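Local atomic coordinates of Dr hemagglutinin structural subunit (Escherichia coli, PDB entry 1UT1), a protein that forms the adhesive subunit of a fimbrial adhesin, binding the Dr blood group antigen and mediating adherence of uropathogenic bacteria to the upper urinary tract. Residues Val55-Ala69 / Gly107-Ile121. The protein carries 3 engineered substitutions. Sequence-based numbering, arbitrary orientation.
Sequences VQALGCDARQVALKA and GVFYKNDVGSWGGII. With EDO (1,2-ethanediol), chain K.
Leu67 and Phe109 form an antiparallel hydrogen-bonded pair, and Phe109 N meets Leu67 O at 2.8 Å with an N-H...O angle of 176°. The same ladder, 64-69 with 108-111, is extended by Lys111 N to Val65 O and Ala69 N to Gly107 O. A second ladder joins 55-58 to 118-121. There Val55 and Gly119 exchange two backbone hydrogen bonds, and Ala57 N donates a hydrogen bond to Trp117 O.

Between the ladders the loops are tied by polar groups. Ser116 OG accepts from Cys60 N at 2.8 Å and donates to Asp61 OD2 at 3.2 Å, reaching that oxygen from above the carboxylate plane. Water 2 links Asp61 OD2 to Ser116 N. Gly115 N donates a hydrogen bond to Arg63 O at 3.1 Å, with a weak second bond to Cys60 O. Water 3 accepts from Val65 N and donates to the carbonyls of Asp113 and Gly115.

Each segment supplies two strands and the loop between them. Dr adhesins have an immunoglobulin-like beta sandwich. Strand 55-58 also pairs with a strand of a second subunit, and Cys60 SG forms a disulfide with Cys28 of that subunit. Residues up to Arg63 fall in a predicted receptor-binding region.

Val55, Leu67, Trp117 and Ile121 pack together as buried apolar side chains. Those of Val55 and Trp117 cross at about a right angle, with Val55 CB 3.6 Å from Trp117 CZ3. With chi1 at 173°, Val55 CG1 lies by the indole, while Val55 CG2 is 3.8 Å from Ile121 CG1. Leu67 CD1 reaches the same Ile121 CG1 tip to tip, at 3.9 Å. Trp117 NE1 is hydrogen-bonded to Asp98 OD1. On the other face of the 64-69 ladder, Ala66 CB packs 3.6 Å from Tyr110 CB, and the Tyr110 ring stacks on Trp146.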
loop_
_atom_site.group_PDB
_atom_site.type_symbol
_atom_site.label_atom_id
_atom_site.label_comp_id
_atom_site.label_asym_id
_atom_site.label_seq_id
_atom_site.Cartn_x
_atom_site.Cartn_y
_atom_site.Cartn_z
ATOM N N VAL A 55 3.328 11.452 17.255
ATOM C CA VAL A 55 2.306 10.807 18.088
ATOM C C VAL A 55 1.406 11.879 18.658
ATOM O O VAL A 55 1.874 12.909 19.148
ATOM C CB VAL A 55 2.935 10.024 19.267
ATOM C CG1 VAL A 55 1.827 9.487 20.246
ATOM C CG2 VAL A 55 3.814 8.889 18.752
ATOM N N GLN A 56 0.104 11.651 18.605
ATOM C CA GLN A 56 -0.810 12.571 19.284
ATOM C C GLN A 56 -1.951 11.837 19.899
ATOM O O GLN A 56 -2.746 11.199 19.190
ATOM C CB GLN A 56 -1.337 13.670 18.384
ATOM C CG GLN A 56 -2.305 14.598 19.129
ATOM C CD GLN A 56 -1.587 15.439 20.170
ATOM O OE1 GLN A 56 -0.678 16.207 19.830
ATOM N NE2 GLN A 56 -1.865 15.180 21.439
ATOM N N ALA A 57 -2.024 11.897 21.224
ATOM C CA ALA A 57 -3.073 11.183 21.964
ATOM C C ALA A 57 -4.167 12.179 22.316
ATOM O O ALA A 57 -3.888 13.343 22.587
ATOM C CB ALA A 57 -2.495 10.532 23.262
ATOM N N LEU A 58 -5.407 11.713 22.294
ATOM C CA LEU A 58 -6.560 12.523 22.705
ATOM C C LEU A 58 -7.439 11.635 23.577
ATOM O O LEU A 58 -7.615 10.466 23.265
ATOM C CB LEU A 58 -7.367 12.989 21.478
ATOM C CG LEU A 58 -6.605 13.822 20.423
ATOM C CD1 LEU A 58 -6.306 12.981 19.140
ATOM C CD2 LEU A 58 -7.366 15.104 20.067
ATOM N N GLY A 59 -8.043 12.205 24.628
ATOM C CA GLY A 59 -8.945 11.435 25.502
ATOM C C GLY A 59 -8.236 10.481 26.471
ATOM O O GLY A 59 -8.860 9.563 27.025
ATOM N N CYS A 60 -6.942 10.717 26.702
ATOM C CA CYS A 60 -6.139 9.823 27.517
ATOM C C CYS A 60 -5.679 10.510 28.775
ATOM O O CYS A 60 -4.613 10.179 29.314
ATOM C CB CYS A 60 -4.899 9.357 26.732
ATOM S SG CYS A 60 -5.294 8.556 25.144
ATOM N N ASP A 61 -6.484 11.437 29.275
ATOM C CA ASP A 61 -6.069 12.168 30.478
ATOM C C ASP A 61 -5.791 11.233 31.654
ATOM O O ASP A 61 -4.914 11.498 32.469
ATOM C CB ASP A 61 -7.056 13.291 30.837
ATOM C CG ASP A 61 -6.914 14.514 29.917
ATOM O OD1 ASP A 61 -7.786 15.409 29.958
ATOM O OD2 ASP A 61 -5.923 14.589 29.154
ATOM N N ALA A 62 -6.447 10.081 31.661
ATOM C CA ALA A 62 -6.301 9.107 32.745
ATOM C C ALA A 62 -5.646 7.783 32.342
ATOM O O ALA A 62 -5.788 6.774 33.043
ATOM C CB ALA A 62 -7.684 8.830 33.381
ATOM N N ARG A 63 -5.030 7.739 31.163
ATOM C CA ARG A 63 -4.404 6.500 30.706
ATOM C C ARG A 63 -2.946 6.785 30.380
ATOM O O ARG A 63 -2.592 7.926 30.066
ATOM C CB ARG A 63 -5.068 5.977 29.415
ATOM C CG ARG A 63 -6.572 5.876 29.482
ATOM C CD ARG A 63 -7.013 4.636 30.222
ATOM N NE ARG A 63 -8.468 4.504 30.184
ATOM C CZ ARG A 63 -9.138 3.462 30.652
ATOM N NH1 ARG A 63 -10.462 3.435 30.581
ATOM N NH2 ARG A 63 -8.485 2.445 31.192
ATOM N N GLN A 64 -2.156 5.721 30.311
ATOM C CA GLN A 64 -0.738 5.823 29.904
ATOM C C GLN A 64 -0.609 5.521 28.409
ATOM O O GLN A 64 -0.839 4.397 27.970
ATOM C CB GLN A 64 0.108 4.836 30.691
ATOM C CG GLN A 64 0.284 5.265 32.126
ATOM C CD GLN A 64 0.985 4.221 32.965
ATOM O OE1 GLN A 64 2.212 4.041 32.870
ATOM N NE2 GLN A 64 0.208 3.453 33.712
ATOM N N VAL A 65 -0.262 6.535 27.639
ATOM C CA VAL A 65 -0.113 6.403 26.194
ATOM C C VAL A 65 0.948 5.356 25.902
ATOM O O VAL A 65 1.986 5.298 26.588
ATOM C CB VAL A 65 0.276 7.763 25.586
ATOM C CG1 VAL A 65 0.678 7.617 24.114
ATOM C CG2 VAL A 65 -0.906 8.749 25.744
ATOM N N ALA A 66 0.744 4.607 24.818
ATOM C CA ALA A 66 1.628 3.498 24.484
ATOM C C ALA A 66 1.693 3.192 22.995
ATOM O O ALA A 66 0.734 3.407 22.250
ATOM C CB ALA A 66 1.211 2.276 25.245
ATOM N N LEU A 67 2.837 2.669 22.566
ATOM C CA LEU A 67 3.005 2.236 21.195
ATOM C C LEU A 67 3.401 0.769 21.249
ATOM O O LEU A 67 4.323 0.391 21.997
ATOM C CB LEU A 67 4.148 3.025 20.539
ATOM C CG LEU A 67 4.030 4.537 20.659
ATOM C CD1 LEU A 67 5.353 5.173 20.126
ATOM C CD2 LEU A 67 2.837 5.012 19.831
ATOM N N LYS A 68 2.726 -0.053 20.471
ATOM C CA LYS A 68 3.066 -1.463 20.446
ATOM C C LYS A 68 3.712 -1.778 19.107
ATOM O O LYS A 68 3.137 -1.514 18.053
ATOM C CB LYS A 68 1.804 -2.338 20.628
ATOM C CG LYS A 68 2.115 -3.845 20.472
ATOM C CD LYS A 68 1.406 -4.645 21.510
ATOM C CE LYS A 68 1.845 -6.121 21.481
ATOM N NZ LYS A 68 2.699 -6.441 20.306
ATOM N N ALA A 69 4.873 -2.414 19.159
ATOM C CA ALA A 69 5.536 -2.864 17.954
ATOM C C ALA A 69 4.863 -4.157 17.450
ATOM O O ALA A 69 4.404 -4.995 18.239
ATOM C CB ALA A 69 7.012 -3.115 18.242
ATOM N N GLY A 107 7.657 -5.479 23.826
ATOM C CA GLY A 107 7.171 -4.948 22.542
ATOM C C GLY A 107 6.339 -3.670 22.684
ATOM O O GLY A 107 6.018 -3.028 21.684
ATOM N N VAL A 108 6.004 -3.303 23.921
ATOM C CA VAL A 108 5.243 -2.088 24.164
ATOM C C VAL A 108 6.151 -1.002 24.731
ATOM O O VAL A 108 6.939 -1.244 25.666
ATOM C CB VAL A 108 4.048 -2.345 25.139
ATOM C CG1 VAL A 108 3.241 -1.029 25.368
ATOM C CG2 VAL A 108 3.134 -3.497 24.579
ATOM N N PHE A 109 6.067 0.190 24.150
ATOM C CA PHE A 109 6.829 1.334 24.625
ATOM C C PHE A 109 5.787 2.299 25.179
ATOM O O PHE A 109 4.973 2.842 24.426
ATOM C CB PHE A 109 7.606 1.938 23.434
ATOM C CG PHE A 109 8.554 3.050 23.811
ATOM C CD1 PHE A 109 9.769 2.765 24.469
ATOM C CD2 PHE A 109 8.257 4.394 23.472
ATOM C CE1 PHE A 109 10.663 3.823 24.812
ATOM C CE2 PHE A 109 9.137 5.427 23.805
ATOM C CZ PHE A 109 10.370 5.125 24.409
ATOM N N TYR A 110 5.696 2.379 26.508
ATOM C CA TYR A 110 4.607 3.139 27.141
ATOM C C TYR A 110 5.126 4.257 28.019
ATOM O O TYR A 110 6.232 4.161 28.563
ATOM C CB TYR A 110 3.665 2.218 27.940
ATOM C CG TYR A 110 4.288 1.639 29.221
ATOM C CD1 TYR A 110 4.824 0.348 29.234
ATOM C CD2 TYR A 110 4.224 2.337 30.432
ATOM C CE1 TYR A 110 5.348 -0.208 30.417
ATOM C CE2 TYR A 110 4.767 1.795 31.608
ATOM C CZ TYR A 110 5.282 0.507 31.594
ATOM O OH TYR A 110 5.822 -0.036 32.744
ATOM N N LYS A 111 4.329 5.311 28.161
ATOM C CA LYS A 111 4.735 6.489 28.905
ATOM C C LYS A 111 4.554 6.245 30.402
ATOM O O LYS A 111 3.612 5.557 30.817
ATOM C CB LYS A 111 3.928 7.718 28.445
ATOM C CG LYS A 111 4.493 9.040 28.963
ATOM C CD LYS A 111 3.747 10.233 28.367
ATOM C CE LYS A 111 4.487 11.543 28.621
ATOM N NZ LYS A 111 4.715 11.774 30.071
ATOM N N ASN A 112 5.517 6.692 31.197
ATOM C CA ASN A 112 5.491 6.356 32.639
ATOM C C ASN A 112 4.349 7.008 33.429
ATOM O O ASN A 112 4.064 6.577 34.545
ATOM C CB ASN A 112 6.830 6.697 33.312
ATOM C CG ASN A 112 7.945 5.801 32.880
ATOM O OD1 ASN A 112 9.064 5.932 33.362
ATOM N ND2 ASN A 112 7.665 4.884 31.968
ATOM N N ASP A 113 3.768 8.091 32.905
ATOM C CA ASP A 113 2.633 8.784 33.573
ATOM C C ASP A 113 1.441 8.873 32.650
ATOM O O ASP A 113 1.608 8.898 31.422
ATOM C CB ASP A 113 2.983 10.225 33.943
ATOM C CG ASP A 113 4.439 10.425 34.236
ATOM O OD1 ASP A 113 4.741 11.025 35.281
ATOM O OD2 ASP A 113 5.272 10.149 33.360
ATOM N N VAL A 114 0.267 9.141 33.226
ATOM C CA VAL A 114 -0.943 9.298 32.410
ATOM C C VAL A 114 -0.972 10.657 31.728
ATOM O O VAL A 114 -0.222 11.560 32.081
ATOM C CB VAL A 114 -2.262 9.112 33.246
ATOM C CG1 VAL A 114 -2.377 7.688 33.791
ATOM C CG2 VAL A 114 -2.355 10.183 34.375
ATOM N N GLY A 115 -1.854 10.811 30.752
ATOM C CA GLY A 115 -2.004 12.092 30.092
ATOM C C GLY A 115 -2.029 11.938 28.580
ATOM O O GLY A 115 -1.452 10.995 28.023
ATOM N N SER A 116 -2.709 12.869 27.927
ATOM C CA SER A 116 -2.847 12.858 26.474
ATOM C C SER A 116 -1.605 13.458 25.822
ATOM O O SER A 116 -1.629 14.578 25.341
ATOM C CB SER A 116 -4.087 13.663 26.077
ATOM O OG SER A 116 -5.245 12.982 26.523
ATOM N N TRP A 117 -0.525 12.688 25.799
ATOM C CA TRP A 117 0.745 13.155 25.269
ATOM C C TRP A 117 0.699 13.345 23.752
ATOM O O TRP A 117 0.121 12.517 23.018
ATOM C CB TRP A 117 1.829 12.124 25.597
ATOM C CG TRP A 117 3.189 12.560 25.240
ATOM C CD1 TRP A 117 3.970 13.461 25.927
ATOM C CD2 TRP A 117 3.994 12.079 24.142
ATOM N NE1 TRP A 117 5.211 13.547 25.336
ATOM C CE2 TRP A 117 5.250 12.725 24.236
ATOM C CE3 TRP A 117 3.770 11.168 23.087
ATOM C CZ2 TRP A 117 6.294 12.482 23.330
ATOM C CZ3 TRP A 117 4.816 10.933 22.176
ATOM C CH2 TRP A 117 6.058 11.605 22.300
ATOM N N GLY A 118 1.436 14.353 23.290
ATOM C CA GLY A 118 1.686 14.555 21.878
ATOM C C GLY A 118 3.182 14.843 21.797
ATOM O O GLY A 118 3.761 15.480 22.696
ATOM N N GLY A 119 3.808 14.378 20.736
ATOM C CA GLY A 119 5.238 14.574 20.590
ATOM C C GLY A 119 5.808 13.835 19.378
ATOM O O GLY A 119 5.094 13.409 18.473
ATOM N N ILE A 120 7.114 13.741 19.365
ATOM C CA ILE A 120 7.835 13.141 18.259
ATOM C C ILE A 120 8.677 12.040 18.862
ATOM O O ILE A 120 9.360 12.255 19.861
ATOM C CB ILE A 120 8.795 14.182 17.640
ATOM C CG1 ILE A 120 8.013 15.392 17.103
ATOM C CG2 ILE A 120 9.645 13.538 16.529
ATOM C CD1 ILE A 120 8.885 16.614 16.814
ATOM N N ILE A 121 8.576 10.849 18.295
ATOM C CA ILE A 121 9.400 9.721 18.711
ATOM C C ILE A 121 10.451 9.540 17.597
ATOM O O ILE A 121 10.106 9.440 16.430
ATOM C CB ILE A 121 8.555 8.423 18.751
ATOM C CG1 ILE A 121 7.466 8.490 19.842
ATOM C CG2 ILE A 121 9.464 7.192 18.928
ATOM C CD1 ILE A 121 7.981 8.456 21.203
HETATM C C1 EDO K . -8.203 15.136 27.053
HETATM O O1 EDO K . -9.396 15.592 27.690
HETATM C C2 EDO K . -8.566 14.695 25.632
HETATM O O2 EDO K . -7.630 15.257 24.701
HETATM O O HOH W 1 -0.739 16.732 23.710
HETATM O O HOH W 2 -3.255 15.132 29.582
HETATM O O HOH W 3 0.476 9.114 28.809
#